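Local coordinates for HD-GYP domain-containing protein (Bdellovibrio bacteriovorus, PDB 3TM8), which is an unconventional HD-GYP protein with two bound iron ions, related to the phosphodiesterases that hydrolyse the bacterial second messenger cyclic-di-GMP, at residues I37-Y42 with M75-D80; V28-G33 with N83-Y88; K230-E235 with G255-T260. All blocks are in the same frame, centred on the assembly; numbering follows the deposited sequence.

Contact 1 (I37-Y42 with M75-D80)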
# COMPACT_ATOMS: atom_id res chain seq x y z
N ILE A 37 16.82 16.08 7.78
CA ILE A 37 17.74 15.11 7.22
C ILE A 37 19.18 15.60 7.39
O ILE A 37 19.44 16.78 7.25
CB ILE A 37 17.43 14.80 5.73
CG1 ILE A 37 17.63 16.02 4.84
CG2 ILE A 37 16.01 14.24 5.58
CD1 ILE A 37 17.36 15.74 3.35
N ASP A 38 20.09 14.69 7.72
CA ASP A 38 21.51 15.02 7.84
C ASP A 38 22.27 14.37 6.69
O ASP A 38 23.35 13.80 6.88
CB ASP A 38 22.06 14.55 9.20
CG ASP A 38 23.54 14.89 9.39
OD1 ASP A 38 23.97 15.97 8.94
OD2 ASP A 38 24.27 14.08 10.00
N PHE A 39 21.68 14.44 5.50
CA PHE A 39 22.27 13.94 4.27
C PHE A 39 21.64 14.68 3.09
O PHE A 39 20.52 15.16 3.19
CB PHE A 39 22.02 12.43 4.11
CG PHE A 39 20.59 12.03 4.32
CD1 PHE A 39 19.69 12.00 3.26
CD2 PHE A 39 20.14 11.69 5.58
CE1 PHE A 39 18.36 11.63 3.47
CE2 PHE A 39 18.81 11.33 5.80
CZ PHE A 39 17.92 11.30 4.74
N ASN A 40 22.38 14.81 1.98
CA ASN A 40 21.77 15.24 0.73
C ASN A 40 20.99 14.10 0.09
O ASN A 40 21.28 12.94 0.32
CB ASN A 40 22.85 15.63 -0.29
CG ASN A 40 23.51 16.96 0.01
OD1 ASN A 40 23.04 17.77 0.82
ND2 ASN A 40 24.63 17.19 -0.69
N ALA A 41 20.03 14.44 -0.78
CA ALA A 41 19.38 13.43 -1.62
C ALA A 41 19.29 13.94 -3.05
O ALA A 41 19.05 15.13 -3.30
CB ALA A 41 18.01 13.04 -1.08
N TYR A 42 19.49 13.02 -3.99
CA TYR A 42 19.65 13.33 -5.40
C TYR A 42 18.57 12.65 -6.22
O TYR A 42 18.13 11.53 -5.89
CB TYR A 42 21.02 12.84 -5.87
CG TYR A 42 22.18 13.47 -5.13
CD1 TYR A 42 22.90 14.52 -5.69
CD2 TYR A 42 22.53 13.04 -3.85
CE1 TYR A 42 23.95 15.11 -5.01
CE2 TYR A 42 23.57 13.63 -3.16
CZ TYR A 42 24.28 14.66 -3.74
OH TYR A 42 25.32 15.23 -3.04
N MET A 75 15.38 7.69 -4.91
CA MET A 75 16.33 8.78 -4.96
C MET A 75 17.65 8.21 -4.49
O MET A 75 17.74 7.01 -4.20
CB MET A 75 15.88 9.96 -4.10
CG MET A 75 14.79 10.79 -4.77
SD MET A 75 14.21 12.16 -3.76
CE MET A 75 15.65 13.22 -3.78
N TYR A 76 18.68 9.05 -4.42
CA TYR A 76 20.03 8.57 -4.18
C TYR A 76 20.69 9.43 -3.12
O TYR A 76 20.43 10.63 -3.02
CB TYR A 76 20.82 8.58 -5.51
CG TYR A 76 20.11 7.69 -6.49
CD1 TYR A 76 20.37 6.33 -6.53
CD2 TYR A 76 19.10 8.19 -7.31
CE1 TYR A 76 19.68 5.50 -7.40
CE2 TYR A 76 18.40 7.36 -8.17
CZ TYR A 76 18.69 6.02 -8.21
OH TYR A 76 17.99 5.18 -9.06
N ILE A 77 21.55 8.79 -2.32
CA ILE A 77 22.33 9.51 -1.33
C ILE A 77 23.78 9.11 -1.51
O ILE A 77 24.08 8.06 -2.09
CB ILE A 77 21.87 9.19 0.12
CG1 ILE A 77 22.10 7.71 0.45
CG2 ILE A 77 20.41 9.61 0.31
CD1 ILE A 77 21.76 7.30 1.90
N LEU A 78 24.69 9.95 -1.03
CA LEU A 78 26.10 9.58 -1.03
C LEU A 78 26.29 8.38 -0.12
O LEU A 78 25.78 8.35 1.00
CB LEU A 78 26.95 10.74 -0.54
CG LEU A 78 26.97 11.94 -1.48
CD1 LEU A 78 27.52 13.16 -0.75
CD2 LEU A 78 27.79 11.63 -2.73
N THR A 79 27.04 7.39 -0.59
CA THR A 79 27.28 6.20 0.21
C THR A 79 27.92 6.58 1.54
O THR A 79 27.68 5.95 2.57
CB THR A 79 28.15 5.22 -0.58
OG1 THR A 79 27.50 4.97 -1.84
CG2 THR A 79 28.32 3.91 0.18
N ASP A 80 28.72 7.64 1.53
CA ASP A 80 29.40 8.08 2.75
C ASP A 80 28.42 8.62 3.79
O ASP A 80 28.76 8.75 4.96
CB ASP A 80 30.48 9.12 2.42
CG ASP A 80 31.64 8.53 1.64
OD1 ASP A 80 31.75 7.28 1.58
OD2 ASP A 80 32.45 9.30 1.09
O HOH W 1 23.90 12.19 0.36

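Contact 2 (V28-G33 with N83-Y88). With DMS (dimethyl sulfoxide), chain G.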
# COMPACT_ATOMS: atom_id res chain seq x y z
N VAL A 28 11.71 6.81 -1.86
CA VAL A 28 11.26 8.15 -1.50
C VAL A 28 10.21 8.15 -0.40
O VAL A 28 10.08 9.12 0.34
CB VAL A 28 10.80 8.92 -2.76
CG1 VAL A 28 10.14 10.24 -2.38
CG2 VAL A 28 11.99 9.14 -3.69
N SER A 29 9.46 7.05 -0.26
CA SER A 29 8.44 7.00 0.78
C SER A 29 9.03 6.98 2.20
O SER A 29 8.28 7.08 3.16
CB SER A 29 7.51 5.81 0.59
OG SER A 29 8.21 4.61 0.75
N THR A 30 10.35 6.84 2.31
CA THR A 30 11.02 6.92 3.61
C THR A 30 11.36 8.34 4.04
O THR A 30 11.90 8.54 5.12
CB THR A 30 12.31 6.06 3.66
OG1 THR A 30 13.28 6.59 2.76
CG2 THR A 30 12.02 4.60 3.34
N LEU A 31 11.08 9.33 3.19
CA LEU A 31 11.37 10.73 3.51
C LEU A 31 10.07 11.41 3.94
O LEU A 31 9.28 11.85 3.10
CB LEU A 31 12.01 11.45 2.31
CG LEU A 31 13.33 10.81 1.87
CD1 LEU A 31 13.79 11.44 0.55
CD2 LEU A 31 14.41 10.95 2.94
N ARG A 32 9.83 11.44 5.24
CA ARG A 32 8.55 11.88 5.77
C ARG A 32 8.75 12.54 7.12
O ARG A 32 9.76 12.30 7.79
CB ARG A 32 7.60 10.68 5.97
CG ARG A 32 7.21 9.92 4.70
CD ARG A 32 6.23 10.71 3.82
NE ARG A 32 5.93 10.00 2.57
CZ ARG A 32 4.95 9.12 2.40
NH1 ARG A 32 4.11 8.85 3.39
NH2 ARG A 32 4.78 8.52 1.23
N GLY A 33 7.79 13.37 7.51
CA GLY A 33 7.79 13.93 8.85
C GLY A 33 8.75 15.08 9.04
O GLY A 33 9.41 15.54 8.10
N ASN A 83 25.00 6.00 6.78
CA ASN A 83 24.74 5.84 8.20
C ASN A 83 23.77 6.91 8.71
O ASN A 83 22.88 6.62 9.52
CB ASN A 83 26.04 5.83 9.02
CG ASN A 83 25.78 5.68 10.51
OD1 ASN A 83 25.29 4.65 10.96
ND2 ASN A 83 26.10 6.72 11.27
N SER A 84 23.94 8.15 8.25
CA SER A 84 23.03 9.22 8.63
C SER A 84 21.60 8.90 8.19
O SER A 84 20.64 9.15 8.93
CB SER A 84 23.48 10.55 8.02
OG SER A 84 22.55 11.57 8.30
N TYR A 85 21.45 8.35 6.98
CA TYR A 85 20.15 7.95 6.48
C TYR A 85 19.54 6.81 7.32
O TYR A 85 18.37 6.86 7.69
CB TYR A 85 20.23 7.52 5.01
CG TYR A 85 18.96 6.88 4.54
CD1 TYR A 85 17.83 7.64 4.25
CD2 TYR A 85 18.85 5.50 4.45
CE1 TYR A 85 16.64 7.05 3.84
CE2 TYR A 85 17.67 4.90 4.04
CZ TYR A 85 16.57 5.68 3.75
OH TYR A 85 15.41 5.06 3.35
N ARG A 86 20.34 5.80 7.61
CA ARG A 86 19.83 4.67 8.38
C ARG A 86 19.34 5.12 9.76
O ARG A 86 18.30 4.65 10.24
CB ARG A 86 20.89 3.57 8.53
CG ARG A 86 21.18 2.80 7.23
CD ARG A 86 22.01 1.55 7.51
NE ARG A 86 23.26 1.86 8.19
CZ ARG A 86 24.46 1.87 7.60
NH1 ARG A 86 24.57 1.56 6.32
NH2 ARG A 86 25.54 2.18 8.30
N THR A 87 20.08 6.01 10.40
CA THR A 87 19.68 6.50 11.72
C THR A 87 18.45 7.39 11.62
O THR A 87 17.58 7.35 12.48
CB THR A 87 20.83 7.21 12.47
OG1 THR A 87 21.29 8.33 11.71
CG2 THR A 87 21.97 6.24 12.73
N TYR A 88 18.37 8.19 10.56
CA TYR A 88 17.19 9.01 10.30
C TYR A 88 15.94 8.14 10.20
O TYR A 88 14.92 8.42 10.83
CB TYR A 88 17.40 9.80 9.00
CG TYR A 88 16.14 10.36 8.39
CD1 TYR A 88 15.69 11.64 8.73
CD2 TYR A 88 15.41 9.63 7.46
CE1 TYR A 88 14.53 12.16 8.16
CE2 TYR A 88 14.26 10.14 6.90
CZ TYR A 88 13.81 11.39 7.25
OH TYR A 88 12.66 11.87 6.66
S DMS G . 6.59 10.32 -1.91
O DMS G . 6.43 8.73 -1.11
C1 DMS G . 5.75 10.15 -3.50
C2 DMS G . 5.53 11.57 -1.14
O HOH W 2 11.92 14.36 7.29

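Contact 3 (K230-E235 with G255-T260). With FE (Fe (III) ion), chain E.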
# COMPACT_ATOMS: atom_id res chain seq x y z
N LYS A 230 -6.00 -8.84 -16.51
CA LYS A 230 -6.58 -10.06 -15.96
C LYS A 230 -5.53 -11.08 -15.50
O LYS A 230 -5.83 -11.94 -14.67
CB LYS A 230 -7.55 -10.72 -16.95
CG LYS A 230 -8.86 -9.96 -17.08
CD LYS A 230 -9.80 -10.64 -18.08
CE LYS A 230 -11.08 -9.84 -18.25
NZ LYS A 230 -11.93 -10.39 -19.34
N LYS A 231 -4.33 -11.00 -16.05
CA LYS A 231 -3.26 -11.94 -15.68
C LYS A 231 -2.62 -11.68 -14.31
O LYS A 231 -1.98 -12.57 -13.75
CB LYS A 231 -2.17 -11.93 -16.75
CG LYS A 231 -2.63 -12.40 -18.13
CD LYS A 231 -1.51 -12.31 -19.15
CE LYS A 231 -1.83 -13.07 -20.43
NZ LYS A 231 -3.03 -12.53 -21.15
N HIS A 232 -2.76 -10.47 -13.78
CA HIS A 232 -1.91 -10.10 -12.64
C HIS A 232 -2.06 -10.93 -11.35
O HIS A 232 -1.06 -11.24 -10.70
CB HIS A 232 -1.91 -8.58 -12.37
CG HIS A 232 -3.07 -8.09 -11.56
ND1 HIS A 232 -4.27 -7.75 -12.13
CD2 HIS A 232 -3.18 -7.82 -10.24
CE1 HIS A 232 -5.10 -7.32 -11.19
NE2 HIS A 232 -4.46 -7.36 -10.03
N PRO A 233 -3.30 -11.30 -10.96
CA PRO A 233 -3.37 -12.10 -9.73
C PRO A 233 -2.78 -13.49 -9.95
O PRO A 233 -2.14 -14.05 -9.06
CB PRO A 233 -4.87 -12.21 -9.44
CG PRO A 233 -5.56 -11.34 -10.42
CD PRO A 233 -4.62 -10.99 -11.53
N ILE A 234 -3.01 -14.04 -11.13
CA ILE A 234 -2.53 -15.37 -11.47
C ILE A 234 -1.01 -15.40 -11.49
O ILE A 234 -0.38 -16.26 -10.87
CB ILE A 234 -3.09 -15.83 -12.84
CG1 ILE A 234 -4.62 -15.91 -12.78
CG2 ILE A 234 -2.49 -17.18 -13.23
CD1 ILE A 234 -5.28 -16.16 -14.12
N GLU A 235 -0.42 -14.45 -12.20
CA GLU A 235 1.03 -14.35 -12.30
C GLU A 235 1.67 -14.03 -10.95
O GLU A 235 2.68 -14.61 -10.57
CB GLU A 235 1.45 -13.33 -13.35
CG GLU A 235 1.20 -13.79 -14.77
CD GLU A 235 1.83 -12.88 -15.80
OE1 GLU A 235 2.31 -11.79 -15.41
OE2 GLU A 235 1.83 -13.24 -16.99
N GLY A 255 -3.42 -14.01 -5.09
CA GLY A 255 -4.02 -14.72 -6.20
C GLY A 255 -5.52 -14.57 -6.36
O GLY A 255 -6.04 -14.73 -7.46
N GLN A 256 -6.23 -14.28 -5.27
CA GLN A 256 -7.70 -14.32 -5.29
C GLN A 256 -8.38 -12.96 -5.16
O GLN A 256 -9.61 -12.88 -5.16
CB GLN A 256 -8.25 -15.25 -4.19
CG GLN A 256 -7.76 -16.68 -4.25
CD GLN A 256 -8.24 -17.49 -3.05
OE1 GLN A 256 -8.98 -16.99 -2.21
NE2 GLN A 256 -7.81 -18.74 -2.98
N HIS A 257 -7.60 -11.89 -5.03
CA HIS A 257 -8.20 -10.61 -4.66
C HIS A 257 -9.02 -9.96 -5.77
O HIS A 257 -9.69 -8.96 -5.51
CB HIS A 257 -7.12 -9.64 -4.19
CG HIS A 257 -6.28 -9.11 -5.31
ND1 HIS A 257 -5.10 -9.70 -5.70
CD2 HIS A 257 -6.48 -8.07 -6.16
CE1 HIS A 257 -4.59 -9.04 -6.73
NE2 HIS A 257 -5.41 -8.04 -7.03
N GLU A 258 -8.93 -10.47 -7.00
CA GLU A 258 -9.78 -9.96 -8.09
C GLU A 258 -11.01 -10.83 -8.29
O GLU A 258 -11.81 -10.59 -9.20
CB GLU A 258 -9.00 -9.85 -9.40
CG GLU A 258 -7.84 -8.87 -9.35
CD GLU A 258 -8.26 -7.42 -9.11
OE1 GLU A 258 -9.47 -7.12 -9.05
OE2 GLU A 258 -7.36 -6.58 -8.98
N GLU A 259 -11.18 -11.85 -7.46
CA GLU A 259 -12.34 -12.72 -7.57
C GLU A 259 -13.56 -12.02 -7.00
O GLU A 259 -13.45 -11.20 -6.09
CB GLU A 259 -12.09 -14.06 -6.89
CG GLU A 259 -10.94 -14.84 -7.51
CD GLU A 259 -10.99 -14.86 -9.04
OE1 GLU A 259 -11.98 -15.39 -9.60
OE2 GLU A 259 -10.05 -14.35 -9.68
N THR A 260 -14.73 -12.34 -7.56
CA THR A 260 -15.98 -11.73 -7.15
C THR A 260 -16.91 -12.83 -6.67
O THR A 260 -16.74 -13.99 -7.04
CB THR A 260 -16.62 -10.95 -8.31
OG1 THR A 260 -16.87 -11.84 -9.40
CG2 THR A 260 -15.70 -9.84 -8.78
FE FE E . -5.27 -6.26 -8.32
O HOH W 3 -6.06 -5.23 -6.91

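Contact 1 (I37-Y42 with M75-D80)
Tyr42 and Tyr76 form the one bridge between the start of strand 41-45 and strand 74-78, an antiparallel hydrogen-bonded pair in the small N-terminal beta domain. Both of its amide bonds are present: Tyr42 N to Tyr76 O at 2.7 Å and Tyr76 N to Tyr42 O at 2.9 Å. A CA-H...O contact from Ala41 CA gives Tyr76 O a second, weaker partner. Beyond this bridge the backbones part, and a water takes over, donating to Asn40 O and accepting from Leu78 N.

The apolar contacts divide between the two sides of the bridge. On one, Met75 bends at chi3 (69°), which brings its CE to 3.6 Å from Ala41 CB, while Ile77 CG2 sits 3.9 Å from Phe39 CD1 and also packs on Asn40 O. The Phe39 ring also meets Tyr88 edge-to-face, and Ile37 CB lies above one of its faces, toward the rim. Strand 23-27 pairs with 74-78 and adds Val24 and Ile26 against Ile77.

On the other side the Tyr42 ring lies alongside the opposing strand. Its CG stands beside the backbone N (chi1 -60°), a turn that carries the ring along the chain toward Leu78, and Tyr23 meets it edge-to-face. Tyr76 O and the bridging water both lie in the ring plane at its edge. Tyr76 O approaches Tyr42 CD2 to 3.3 Å, and at the far end Tyr42 OH lies 3.8 Å from Leu78 CD1.

Contact 2 (V28-G33 with N83-Y88)
Thr30 and Leu31, at the end of a 3-10 turn following strand 23-27, meet the first turns of helix 82-97, which lies against the N-terminal beta domain. Two tyrosines one helical turn apart, Tyr85 and Tyr88, reach across with their hydroxyls; both have CG opposite the backbone N (chi1 170° for Tyr85), which extends the rings away from the helix. Tyr85 OH is hydrogen-bonded to Thr30 OG1 at 2.7 Å, the threonine oxygen lying in the ring plane at its edge. Thr30 OG1 is also bonded to Arg27 O. Tyr88 goes deeper: Thr30 O lies at its edge, 3.4 Å from CE2, and Leu31 CD2 packs 4.0 Å from the same carbon. Its hydroxyl accepts a bond from Arg32 N (3.2 Å, 140° at the hydrogen) and pairs at 2.7 Å with a water that probably donates to Gly33 O.

The Arg32 side chain turns away from the helix: NH1 bonds to Asp110 O and Gln113 OE1, while NH2 donates at 2.9 Å to the oxygen of a dimethyl sulfoxide, probably from the crystallisation liquor. Tyrosine hydroxyls thus supply polar partners inside a largely buried interface, so the loop is tied to helix 82-97 by hydrogen bonds as well as by packing.

Contact 3 (K230-E235 with G255-T260)
His232, His257 and Glu258 converge on one iron of the two-iron site in the HD domain, joining helix 223-240 to the type I beta turn Gln256-Glu259 at the C-terminal end of helix 248-256. The metal side is tightly gathered. His232 NE2, His257 NE2 and Glu258 OE2 each bind the iron at 2.2 Å, a water binds it at 1.9 Å, and Asp204 belongs to the same site. The short separation between His232 NE2 and Glu258 OE2 reflects their shared metal; no hydrogen bond joins them. The imidazoles meet rim to rim with planes 51° apart, and the carboxylate is turned 73° from the His232 ring, its OE2 lying in that ring's plane. Glu258 folds back at chi2 (-63°) to bring OE2 to the iron, and its CG lies 3.5 Å from Pro233 CG.

Pro233 packs beside the ligands, its CB 3.4 Å from Gly255 O. There the backbones come close, and Gly255 CA makes a CA-H...O contact with Pro233 O at 3.5 Å. By contrast, Lys230, Lys231 and Glu235 of helix 223-240 are exposed and make no contact with 255-260.

The ring nitrogens remote from iron are held as well: His232 ND1 bonds to Trp229 O and His257 ND1 to Ile253 O. Such bonds imply a proton on each ND1, leaving the NE2 lone pair for iron, and with the metal bond would restrain ring rotation.

How the contacts relate
Contacts 1 and 2 belong to the N-terminal beta domain and contact 3 to the HD domain on the other side of the chain's centre. Contact 1 is nested within the loop closed by contact 2, their centres about 9 Å apart, and strand 74-78 runs on into helix 82-97. They share packing: Ile77 CD1 lies on Tyr85 CB, Ile37 CG2 on Tyr88 CE1 and Met75 CG on Val28 CG2, while Asp38 O probably bonds to Ser84 OG. Contact 3 comes later in sequence, its centre about 38 Å from that of contact 1 and 34 Å from that of contact 2. It touches neither, though the Arg32 side chain comes within about 12 Å of that of His170, a ligand of the other iron.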